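Local coordinates for protein putative glycosyltransferase (GalT1) (Streptococcus parasanguinis FW213, PDB 5HEA) that probably transfers sugars from nucleotide-activated donors, this C-terminal part of the protein carrying a GT-A-type domain of the family 2 glycosyltransferases, at residues Cys266-Asp269 and Ala270-Gly274; Asn160-Leu163 and Thr164-Ser168; Phe124-Asp127 and Arg128-Phe131; Tyr101-His104 and Leu105-Leu109. All blocks are in the same frame, centred on the assembly; numbering follows the deposited sequence.

From the N terminus the four local contacts come in the order contact 4, contact 3, contact 2, contact 1; each lies within one continuous run of chain, so none nests in or crosses another. Contact 4 spans consecutive turns of helix 101-110, which packs on strands 7-13 and 116-125. Contact 3 closes the hairpin loop between strands 116-125 and 130-132. Contact 2 takes in the short helix 161-166 and the residues after it, which touch strand 116-125 and helices 195-201 and 253-272. These three belong to the family 2 glycosyltransferase part. Contact 1 ends helix 253-272, joined by disulfides to helix 276-291, across the chain's centre from contact 4, their centres about 42 Å apart.

Contact 1. Residues Cys266-Asp269 and Ala270-Gly274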
loop_
_atom_site.group_PDB
_atom_site.type_symbol
_atom_site.label_atom_id
_atom_site.label_comp_id
_atom_site.label_asym_id
_atom_site.label_seq_id
_atom_site.Cartn_x
_atom_site.Cartn_y
_atom_site.Cartn_z
ATOM N N CYS A 266 -27.516 -12.005 6.412
ATOM C CA CYS A 266 -26.346 -11.789 5.568
ATOM C C CYS A 266 -26.736 -11.592 4.105
ATOM O O CYS A 266 -26.220 -10.705 3.432
ATOM C CB CYS A 266 -25.394 -12.985 5.686
ATOM S SG CYS A 266 -24.128 -13.077 4.372
ATOM N N CYS A 267 -27.642 -12.437 3.623
ATOM C CA CYS A 267 -28.075 -12.422 2.231
ATOM C C CYS A 267 -28.563 -11.025 1.829
ATOM O O CYS A 267 -28.194 -10.501 0.771
ATOM C CB CYS A 267 -29.181 -13.462 2.030
ATOM S SG CYS A 267 -29.875 -13.560 0.346
ATOM N N GLU A 268 -29.371 -10.422 2.700
ATOM C CA GLU A 268 -29.930 -9.095 2.468
ATOM C C GLU A 268 -28.934 -7.969 2.753
ATOM O O GLU A 268 -28.731 -7.081 1.921
ATOM C CB GLU A 268 -31.187 -8.885 3.318
ATOM C CG GLU A 268 -31.627 -7.436 3.352
ATOM C CD GLU A 268 -33.070 -7.253 3.784
ATOM O OE1 GLU A 268 -33.593 -8.106 4.539
ATOM O OE2 GLU A 268 -33.680 -6.248 3.355
ATOM N N ASP A 269 -28.303 -8.010 3.923
ATOM C CA ASP A 269 -27.417 -6.916 4.328
ATOM C C ASP A 269 -26.091 -6.840 3.583
ATOM O O ASP A 269 -25.552 -5.749 3.395
ATOM C CB ASP A 269 -27.177 -6.930 5.828
ATOM C CG ASP A 269 -28.416 -6.533 6.605
ATOM O OD1 ASP A 269 -29.302 -5.881 6.004
ATOM O OD2 ASP A 269 -28.500 -6.875 7.803
ATOM N N ALA A 270 -25.553 -7.981 3.176
ATOM C CA ALA A 270 -24.361 -7.971 2.329
ATOM C C ALA A 270 -24.646 -7.220 1.027
ATOM O O ALA A 270 -23.831 -6.414 0.567
ATOM C CB ALA A 270 -23.902 -9.405 2.034
ATOM N N LEU A 271 -25.806 -7.488 0.431
ATOM C CA LEU A 271 -26.168 -6.854 -0.827
ATOM C C LEU A 271 -26.338 -5.347 -0.641
ATOM O O LEU A 271 -25.907 -4.567 -1.482
ATOM C CB LEU A 271 -27.439 -7.473 -1.412
ATOM C CG LEU A 271 -27.931 -6.921 -2.762
ATOM C CD1 LEU A 271 -26.874 -7.071 -3.847
ATOM C CD2 LEU A 271 -29.233 -7.605 -3.197
ATOM N N ARG A 272 -26.972 -4.946 0.456
ATOM C CA ARG A 272 -27.140 -3.532 0.763
ATOM C C ARG A 272 -25.809 -2.824 0.939
ATOM O O ARG A 272 -25.690 -1.633 0.644
ATOM C CB ARG A 272 -27.975 -3.358 2.027
ATOM C CG ARG A 272 -29.447 -3.676 1.819
ATOM C CD ARG A 272 -30.238 -3.529 3.113
ATOM N NE ARG A 272 -31.647 -3.855 2.910
ATOM C CZ ARG A 272 -32.559 -2.976 2.507
ATOM N NH1 ARG A 272 -32.199 -1.723 2.263
ATOM N NH2 ARG A 272 -33.823 -3.351 2.350
ATOM N N ASN A 273 -24.808 -3.554 1.425
ATOM C CA ASN A 273 -23.495 -2.959 1.686
ATOM C C ASN A 273 -22.538 -3.065 0.521
ATOM O O ASN A 273 -21.372 -2.711 0.665
ATOM C CB ASN A 273 -22.816 -3.628 2.887
ATOM C CG ASN A 273 -23.623 -3.512 4.158
ATOM O OD1 ASN A 273 -24.368 -2.549 4.354
ATOM N ND2 ASN A 273 -23.482 -4.503 5.036
ATOM N N GLY A 274 -22.997 -3.594 -0.610
ATOM C CA GLY A 274 -22.120 -3.785 -1.763
ATOM C C GLY A 274 -21.083 -4.886 -1.596
ATOM O O GLY A 274 -20.080 -4.945 -2.325
#
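Glu268 and Arg272, one helical turn apart, form a salt bridge in which two guanidinium nitrogens converge on a single carboxylate oxygen. NH2 of Arg272 lies 3.1 Å from OE2 of Glu268, and NE of Arg272 lies 3.2 Å from the same OE2; the oxygen sits almost in the guanidinium plane. NH2 approaches OE2 nearly in line with its C-O bond, whereas NE comes from the anti side and somewhat out of the carboxylate plane. The two side chains run alongside each other, pointing the same way. An extended Arg272 chain as far as NE and a Glu268 CG anti to its backbone N (chi1 167°) bring the groups level. Asp269 adds a second negative charge: its OD1 is 3.8 Å from CD of Arg272 but does not reach salt-bridge distance of the guanidinium.

Backbone hydrogen bonds knit the last turns of helix 253-272: Ala270 N to Cys266 O at 2.8 Å, Arg272 N to Glu268 O at 3.1 Å and Asn273 N to Asp269 O at 3.0 Å. The helix then stops in a Schellman motif, where Gly274 adopts positive phi (71°) and its N bonds to Leu271 O at 3.2 Å.

Apolar contact is slight across the turn, SG of Cys266 lying 4.4 Å from CB of Ala270. Disulfides from Cys266 to Cys282 and from Cys267 to Cys283 fasten this helix covalently to helix 276-291, on which Ala270 and Leu271 also pack through Tyr279. Leu271 meets His66 of the second subunit, and Arg272 rests on Ile50 of that same subunit.

Contact 2. Residues Asn160-Leu163 and Thr164-Ser168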
loop_
_atom_site.group_PDB
_atom_site.type_symbol
_atom_site.label_atom_id
_atom_site.label_comp_id
_atom_site.label_asym_id
_atom_site.label_seq_id
_atom_site.Cartn_x
_atom_site.Cartn_y
_atom_site.Cartn_z
ATOM N N ASN A 160 -30.370 -13.713 25.759
ATOM C CA ASN A 160 -30.625 -15.004 25.124
ATOM C C ASN A 160 -29.394 -15.604 24.434
ATOM O O ASN A 160 -28.444 -16.056 25.090
ATOM C CB ASN A 160 -31.802 -14.897 24.136
ATOM C CG ASN A 160 -31.835 -13.561 23.388
ATOM O OD1 ASN A 160 -31.158 -13.380 22.371
ATOM N ND2 ASN A 160 -32.642 -12.628 23.885
ATOM N N LEU A 161 -29.419 -15.616 23.104
ATOM C CA LEU A 161 -28.298 -16.118 22.319
ATOM C C LEU A 161 -27.128 -15.136 22.394
ATOM O O LEU A 161 -25.960 -15.536 22.366
ATOM C CB LEU A 161 -28.723 -16.339 20.864
ATOM C CG LEU A 161 -27.725 -17.012 19.915
ATOM C CD1 LEU A 161 -27.748 -18.534 20.044
ATOM C CD2 LEU A 161 -28.005 -16.591 18.486
ATOM N N PHE A 162 -27.458 -13.850 22.500
ATOM C CA PHE A 162 -26.461 -12.792 22.647
ATOM C C PHE A 162 -25.735 -12.909 23.986
ATOM O O PHE A 162 -24.502 -12.884 24.045
ATOM C CB PHE A 162 -27.126 -11.416 22.526
ATOM C CG PHE A 162 -26.198 -10.256 22.810
ATOM C CD1 PHE A 162 -25.400 -9.721 21.805
ATOM C CD2 PHE A 162 -26.139 -9.690 24.076
ATOM C CE1 PHE A 162 -24.551 -8.649 22.065
ATOM C CE2 PHE A 162 -25.293 -8.614 24.338
ATOM C CZ PHE A 162 -24.501 -8.099 23.334
ATOM N N LEU A 163 -26.512 -13.020 25.056
ATOM C CA LEU A 163 -25.962 -13.208 26.398
ATOM C C LEU A 163 -24.997 -14.382 26.516
ATOM O O LEU A 163 -23.916 -14.246 27.095
ATOM C CB LEU A 163 -27.086 -13.406 27.403
ATOM C CG LEU A 163 -26.599 -13.869 28.775
ATOM C CD1 LEU A 163 -25.841 -12.756 29.462
ATOM C CD2 LEU A 163 -27.783 -14.346 29.602
ATOM N N THR A 164 -25.397 -15.532 25.969
ATOM C CA THR A 164 -24.655 -16.770 26.141
ATOM C C THR A 164 -23.380 -16.823 25.305
ATOM O O THR A 164 -22.308 -17.146 25.811
ATOM C CB THR A 164 -25.529 -17.999 25.779
ATOM O OG1 THR A 164 -26.702 -18.013 26.604
ATOM C CG2 THR A 164 -24.762 -19.298 26.000
ATOM N N PHE A 165 -23.494 -16.518 24.021
ATOM C CA PHE A 165 -22.387 -16.807 23.104
ATOM C C PHE A 165 -21.617 -15.588 22.616
ATOM O O PHE A 165 -20.404 -15.654 22.414
ATOM C CB PHE A 165 -22.876 -17.623 21.903
ATOM C CG PHE A 165 -23.390 -18.985 22.269
ATOM C CD1 PHE A 165 -22.515 -20.002 22.601
ATOM C CD2 PHE A 165 -24.749 -19.244 22.293
ATOM C CE1 PHE A 165 -22.983 -21.255 22.945
ATOM C CE2 PHE A 165 -25.221 -20.494 22.630
ATOM C CZ PHE A 165 -24.338 -21.501 22.959
ATOM N N THR A 166 -22.309 -14.475 22.414
ATOM C CA THR A 166 -21.662 -13.350 21.753
ATOM C C THR A 166 -21.303 -12.200 22.697
ATOM O O THR A 166 -20.860 -11.143 22.241
ATOM C CB THR A 166 -22.516 -12.837 20.581
ATOM O OG1 THR A 166 -23.697 -12.210 21.087
ATOM C CG2 THR A 166 -22.922 -13.994 19.684
ATOM N N PHE A 167 -21.495 -12.401 24.002
ATOM C CA PHE A 167 -21.150 -11.372 24.989
ATOM C C PHE A 167 -20.129 -11.910 25.992
ATOM O O PHE A 167 -20.401 -12.852 26.742
ATOM C CB PHE A 167 -22.403 -10.861 25.715
ATOM C CG PHE A 167 -22.224 -9.508 26.352
ATOM C CD1 PHE A 167 -21.681 -8.457 25.626
ATOM C CD2 PHE A 167 -22.601 -9.286 27.673
ATOM C CE1 PHE A 167 -21.510 -7.198 26.209
ATOM C CE2 PHE A 167 -22.430 -8.044 28.267
ATOM C CZ PHE A 167 -21.881 -6.991 27.529
ATOM N N SER A 168 -18.943 -11.325 26.002
ATOM C CA SER A 168 -17.899 -11.809 26.905
ATOM C C SER A 168 -18.048 -11.481 28.412
ATOM O O SER A 168 -17.613 -12.280 29.246
ATOM C CB SER A 168 -16.506 -11.420 26.395
ATOM O OG SER A 168 -16.389 -10.023 26.249
#
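Phe162 reaches forward to both Thr166 and Phe167. CB of Phe167 lies over one face of the Phe162 ring, and the two rings, with planes 24° apart, are slid so far that they barely overlap; CZ of Phe162 is 3.7 Å from CD1 of Phe167. Thr166 comes across the Phe162 side chain at about a right angle, its OG1 3.1 Å from CD1 of Phe162. That hydroxyl also donates to Phe162 O at 3.1 Å, in the carbonyl plane and on a lone pair. It can do so because OG1 stands between the backbone N and the carbonyl carbon of its own residue (chi1 69°).

Two residues earlier, Asn160 O accepts two bonds from Thr164, from OG1 at 3.0 Å and from N at 3.2 Å, arriving from opposite faces of the carbonyl plane. Leu161 and Phe165 meet through CD1 of the leucine and CD2 of the ring, 3.8 Å apart, while CG2 of Thr164 sits above the centre of the Phe165 ring.

Around this short helix, 161-166, with its wider pi-type turn, Phe121 of strand 116-125 meets Phe162, and the ring of Tyr215 meets Phe167. Lys171 NZ bonds to Leu163 O and Phe167 O, and Tyr199 OH to Thr164 O. Both threonine hydroxyls thus turn back to the chain, adding to the helix's own bonds and satisfying the buried Thr164 OG1 within the turn.

Contact 3. Residues Phe124-Asp127 and Arg128-Phe131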
loop_
_atom_site.group_PDB
_atom_site.type_symbol
_atom_site.label_atom_id
_atom_site.label_comp_id
_atom_site.label_asym_id
_atom_site.label_seq_id
_atom_site.Cartn_x
_atom_site.Cartn_y
_atom_site.Cartn_z
ATOM N N PHE A 124 -28.975 0.006 30.433
ATOM C CA PHE A 124 -29.105 1.422 30.733
ATOM C C PHE A 124 -29.113 2.183 29.417
ATOM O O PHE A 124 -28.170 2.087 28.637
ATOM C CB PHE A 124 -27.956 1.910 31.611
ATOM C CG PHE A 124 -28.088 3.350 32.043
ATOM C CD1 PHE A 124 -29.042 3.722 32.979
ATOM C CD2 PHE A 124 -27.256 4.330 31.513
ATOM C CE1 PHE A 124 -29.166 5.046 33.384
ATOM C CE2 PHE A 124 -27.370 5.657 31.918
ATOM C CZ PHE A 124 -28.323 6.015 32.854
ATOM N N ASN A 125 -30.198 2.916 29.174
ATOM C CA ASN A 125 -30.390 3.686 27.951
ATOM C C ASN A 125 -29.728 5.041 28.157
ATOM O O ASN A 125 -30.248 5.849 28.908
ATOM C CB ASN A 125 -31.899 3.853 27.708
ATOM C CG ASN A 125 -32.235 4.683 26.454
ATOM O OD1 ASN A 125 -31.499 5.580 26.049
ATOM N ND2 ASN A 125 -33.379 4.383 25.853
ATOM N N GLU A 126 -28.590 5.282 27.500
ATOM C CA GLU A 126 -27.843 6.538 27.676
ATOM C C GLU A 126 -28.593 7.759 27.154
ATOM O O GLU A 126 -28.469 8.864 27.702
ATOM C CB GLU A 126 -26.490 6.471 26.970
ATOM C CG GLU A 126 -25.543 5.417 27.515
ATOM C CD GLU A 126 -24.942 5.788 28.860
ATOM O OE1 GLU A 126 -25.050 6.964 29.286
ATOM O OE2 GLU A 126 -24.355 4.891 29.493
ATOM N N ASP A 127 -29.360 7.559 26.085
ATOM C CA ASP A 127 -30.105 8.648 25.460
ATOM C C ASP A 127 -31.182 9.210 26.382
ATOM O O ASP A 127 -31.476 10.406 26.344
ATOM C CB ASP A 127 -30.729 8.183 24.142
ATOM C CG ASP A 127 -29.694 7.622 23.176
ATOM O OD1 ASP A 127 -28.623 8.253 23.018
ATOM O OD2 ASP A 127 -29.942 6.543 22.588
ATOM N N ARG A 128 -31.765 8.348 27.209
ATOM C CA ARG A 128 -32.819 8.769 28.125
ATOM C C ARG A 128 -32.420 8.662 29.598
ATOM O O ARG A 128 -33.225 8.951 30.472
ATOM C CB ARG A 128 -34.103 7.964 27.868
ATOM C CG ARG A 128 -34.812 8.361 26.567
ATOM C CD ARG A 128 -36.073 7.544 26.306
ATOM N NE ARG A 128 -37.172 7.869 27.215
ATOM C CZ ARG A 128 -38.070 8.831 27.001
ATOM N NH1 ARG A 128 -37.999 9.588 25.911
ATOM N NH2 ARG A 128 -39.040 9.042 27.881
ATOM N N GLN A 129 -31.185 8.235 29.859
ATOM C CA GLN A 129 -30.690 8.046 31.225
ATOM C C GLN A 129 -31.662 7.232 32.076
ATOM O O GLN A 129 -32.012 7.631 33.178
ATOM C CB GLN A 129 -30.381 9.399 31.893
ATOM C CG GLN A 129 -29.249 10.169 31.206
ATOM C CD GLN A 129 -27.913 9.467 31.354
ATOM O OE1 GLN A 129 -27.440 9.256 32.472
ATOM N NE2 GLN A 129 -27.304 9.081 30.228
ATOM N N SER A 130 -32.117 6.097 31.553
ATOM C CA SER A 130 -33.074 5.276 32.290
ATOM C C SER A 130 -32.711 3.795 32.214
ATOM O O SER A 130 -32.259 3.305 31.181
ATOM C CB SER A 130 -34.491 5.490 31.757
ATOM O OG SER A 130 -34.555 5.140 30.387
ATOM N N PHE A 131 -32.904 3.092 33.325
ATOM C CA PHE A 131 -32.649 1.664 33.368
ATOM C C PHE A 131 -33.804 0.913 32.748
ATOM O O PHE A 131 -34.964 1.307 32.873
ATOM C CB PHE A 131 -32.485 1.190 34.806
ATOM C CG PHE A 131 -31.217 1.639 35.454
ATOM C CD1 PHE A 131 -30.073 0.865 35.365
ATOM C CD2 PHE A 131 -31.175 2.823 36.180
ATOM C CE1 PHE A 131 -28.891 1.271 35.979
ATOM C CE2 PHE A 131 -30.007 3.239 36.799
ATOM C CZ PHE A 131 -28.859 2.460 36.700
#
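Two residues, Gln129 and Ser130, stand opposite the single Asn125, making a G1 beta bulge at the turn of the hairpin between strands 116-125 and 130-132; Gln129 has the positive phi (49°) this bulge calls for. Within it Asn125 and Ser130 are a hydrogen-bonded antiparallel pair, Asn125 N to Ser130 O at 2.9 Å and Ser130 N to Asn125 O at 3.2 Å. Asn125 also reaches into the loop: its OD1 takes Arg128 N at 3.0 Å, the donor standing well above the amide carbonyl plane.

The bent Gln129 side chain folds back over the turn. Its NE2 donates to Glu126 O at 2.8 Å, on an in-plane lone pair, and to Glu126 OE1 at 3.2 Å, from the anti side and well out of the carboxylate plane. OE1 of Gln129 meets the edge of the Phe124 ring, 3.4 Å from CZ of Phe124.

Phe124 and Phe131, a non-hydrogen-bonded pair, meet edge-to-face (planes 59° apart), with CD1 of Phe124 over the centre of the Phe131 ring. Glu126 OE2 forms a salt bridge with Arg22 and a hydrogen bond with Ser216. Its carboxylate thus shares its two oxygens between the loop's own amide and the rest of the domain, probably favouring the ionised form.

Contact 4. Residues Tyr101-His104 and Leu105-Leu109; sequences YLEH and LYRAL
Arg107 lies back along the helix toward Glu103, one turn earlier. Its CB is 3.5 Å from Glu103 O, and its CG comes closer to that same carbonyl, the one that accepts Arg107 N at 2.9 Å. CD and NE swing wide of Glu103, and the bend at chi2 (-119°) turns the chain so that CZ and NH1 come back to the carboxylate. At the tip NH1 makes the salt bridge, 2.6 Å from OE2 of Glu103; it meets the oxygen on the anti side, and OE2 sits at the edge of the guanidinium, tilted a little from its plane. NH2 stays farther off, 3.8 Å from the same OE2. The planes of the two groups are turned 61° against each other, and NH1 alone of the guanidinium nitrogens bonds to Glu103. Glu103 meets the arginine with an extended chain, and its other oxygen, OE1, is hydrogen-bonded to Thr31.

Helix 101-110 belongs to the GT-A-type domain and packs over its central sheet, where Leu102 touches Ile7 and Ile9 of strand 7-13 while Leu105 and Tyr101 both rest on Cys119 of strand 116-125. On this buried side CD1 of Leu105 makes a CH-pi contact, displaced toward the rim, 3.6 Å from CZ of Tyr101. With chi1 173° the tyrosine ring swings away from its own backbone N, to where CD1 of Leu105 covers one face.

The turns are held by further bonds, among them Tyr106 N to Leu102 O at 2.8 Å and Ala108 N to His104 O at 3.1 Å. His104 ND1 bonds to Glu210, and Tyr106 OH to Glu5.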
loop_
_atom_site.group_PDB
_atom_site.type_symbol
_atom_site.label_atom_id
_atom_site.label_comp_id
_atom_site.label_asym_id
_atom_site.label_seq_id
_atom_site.Cartn_x
_atom_site.Cartn_y
_atom_site.Cartn_z
ATOM N N TYR A 101 -21.716 -7.754 42.302
ATOM C CA TYR A 101 -21.544 -8.484 41.039
ATOM C C TYR A 101 -20.534 -9.628 41.111
ATOM O O TYR A 101 -20.861 -10.790 40.839
ATOM C CB TYR A 101 -21.114 -7.490 39.954
ATOM C CG TYR A 101 -20.727 -8.100 38.622
ATOM C CD1 TYR A 101 -21.695 -8.602 37.764
ATOM C CD2 TYR A 101 -19.402 -8.113 38.202
ATOM C CE1 TYR A 101 -21.357 -9.133 36.531
ATOM C CE2 TYR A 101 -19.046 -8.646 36.966
ATOM C CZ TYR A 101 -20.036 -9.150 36.141
ATOM O OH TYR A 101 -19.720 -9.677 34.923
ATOM N N LEU A 102 -19.306 -9.292 41.479
ATOM C CA LEU A 102 -18.214 -10.256 41.516
ATOM C C LEU A 102 -18.451 -11.340 42.570
ATOM O O LEU A 102 -18.250 -12.539 42.318
ATOM C CB LEU A 102 -16.914 -9.519 41.826
ATOM C CG LEU A 102 -15.644 -9.886 41.065
ATOM C CD1 LEU A 102 -15.940 -10.172 39.594
ATOM C CD2 LEU A 102 -14.643 -8.745 41.209
ATOM N N GLU A 103 -18.849 -10.903 43.757
ATOM C CA GLU A 103 -19.142 -11.810 44.864
ATOM C C GLU A 103 -20.169 -12.886 44.479
ATOM O O GLU A 103 -19.967 -14.071 44.743
ATOM C CB GLU A 103 -19.628 -11.009 46.082
ATOM C CG GLU A 103 -19.860 -11.854 47.327
ATOM C CD GLU A 103 -20.463 -11.059 48.478
ATOM O OE1 GLU A 103 -20.752 -9.851 48.306
ATOM O OE2 GLU A 103 -20.651 -11.651 49.562
ATOM N N HIS A 104 -21.260 -12.473 43.845
ATOM C CA HIS A 104 -22.294 -13.420 43.427
ATOM C C HIS A 104 -21.826 -14.437 42.392
ATOM O O HIS A 104 -22.189 -15.605 42.480
ATOM C CB HIS A 104 -23.550 -12.690 42.945
ATOM C CG HIS A 104 -24.357 -12.101 44.057
ATOM N ND1 HIS A 104 -25.686 -11.755 43.917
ATOM C CD2 HIS A 104 -24.028 -11.818 45.341
ATOM C CE1 HIS A 104 -26.136 -11.279 45.066
ATOM N NE2 HIS A 104 -25.151 -11.308 45.945
ATOM N N LEU A 105 -21.031 -13.991 41.416
ATOM C CA LEU A 105 -20.414 -14.881 40.433
ATOM C C LEU A 105 -19.446 -15.840 41.109
ATOM O O LEU A 105 -19.405 -17.034 40.787
ATOM C CB LEU A 105 -19.647 -14.075 39.362
ATOM C CG LEU A 105 -20.497 -13.399 38.286
ATOM C CD1 LEU A 105 -19.627 -12.555 37.357
ATOM C CD2 LEU A 105 -21.287 -14.452 37.498
ATOM N N TYR A 106 -18.654 -15.309 42.037
ATOM C CA TYR A 106 -17.662 -16.118 42.735
ATOM C C TYR A 106 -18.342 -17.228 43.542
ATOM O O TYR A 106 -18.021 -18.398 43.382
ATOM C CB TYR A 106 -16.772 -15.262 43.641
ATOM C CG TYR A 106 -15.714 -16.074 44.375
ATOM C CD1 TYR A 106 -14.531 -16.435 43.742
ATOM C CD2 TYR A 106 -15.912 -16.499 45.689
ATOM C CE1 TYR A 106 -13.564 -17.186 44.400
ATOM C CE2 TYR A 106 -14.944 -17.253 46.358
ATOM C CZ TYR A 106 -13.777 -17.590 45.705
ATOM O OH TYR A 106 -12.810 -18.334 46.346
ATOM N N ARG A 107 -19.293 -16.850 44.394
ATOM C CA ARG A 107 -20.043 -17.835 45.180
ATOM C C ARG A 107 -20.721 -18.897 44.316
ATOM O O ARG A 107 -20.708 -20.085 44.647
ATOM C CB ARG A 107 -21.097 -17.132 46.026
ATOM C CG ARG A 107 -20.497 -16.318 47.137
ATOM C CD ARG A 107 -20.968 -16.823 48.487
ATOM N NE ARG A 107 -20.061 -16.384 49.543
ATOM C CZ ARG A 107 -20.022 -15.144 50.013
ATOM N NH1 ARG A 107 -20.849 -14.228 49.527
ATOM N NH2 ARG A 107 -19.162 -14.821 50.971
ATOM N N ALA A 108 -21.311 -18.467 43.203
ATOM C CA ALA A 108 -22.061 -19.383 42.351
ATOM C C ALA A 108 -21.130 -20.429 41.739
ATOM O O ALA A 108 -21.512 -21.576 41.539
ATOM C CB ALA A 108 -22.806 -18.607 41.260
ATOM N N LEU A 109 -19.895 -20.032 41.455
ATOM C CA LEU A 109 -18.935 -20.954 40.867
ATOM C C LEU A 109 -18.402 -21.904 41.948
ATOM O O LEU A 109 -18.495 -23.134 41.831
ATOM C CB LEU A 109 -17.793 -20.169 40.207
ATOM C CG LEU A 109 -16.743 -20.914 39.382
ATOM C CD1 LEU A 109 -16.122 -19.990 38.333
ATOM C CD2 LEU A 109 -15.644 -21.498 40.305
#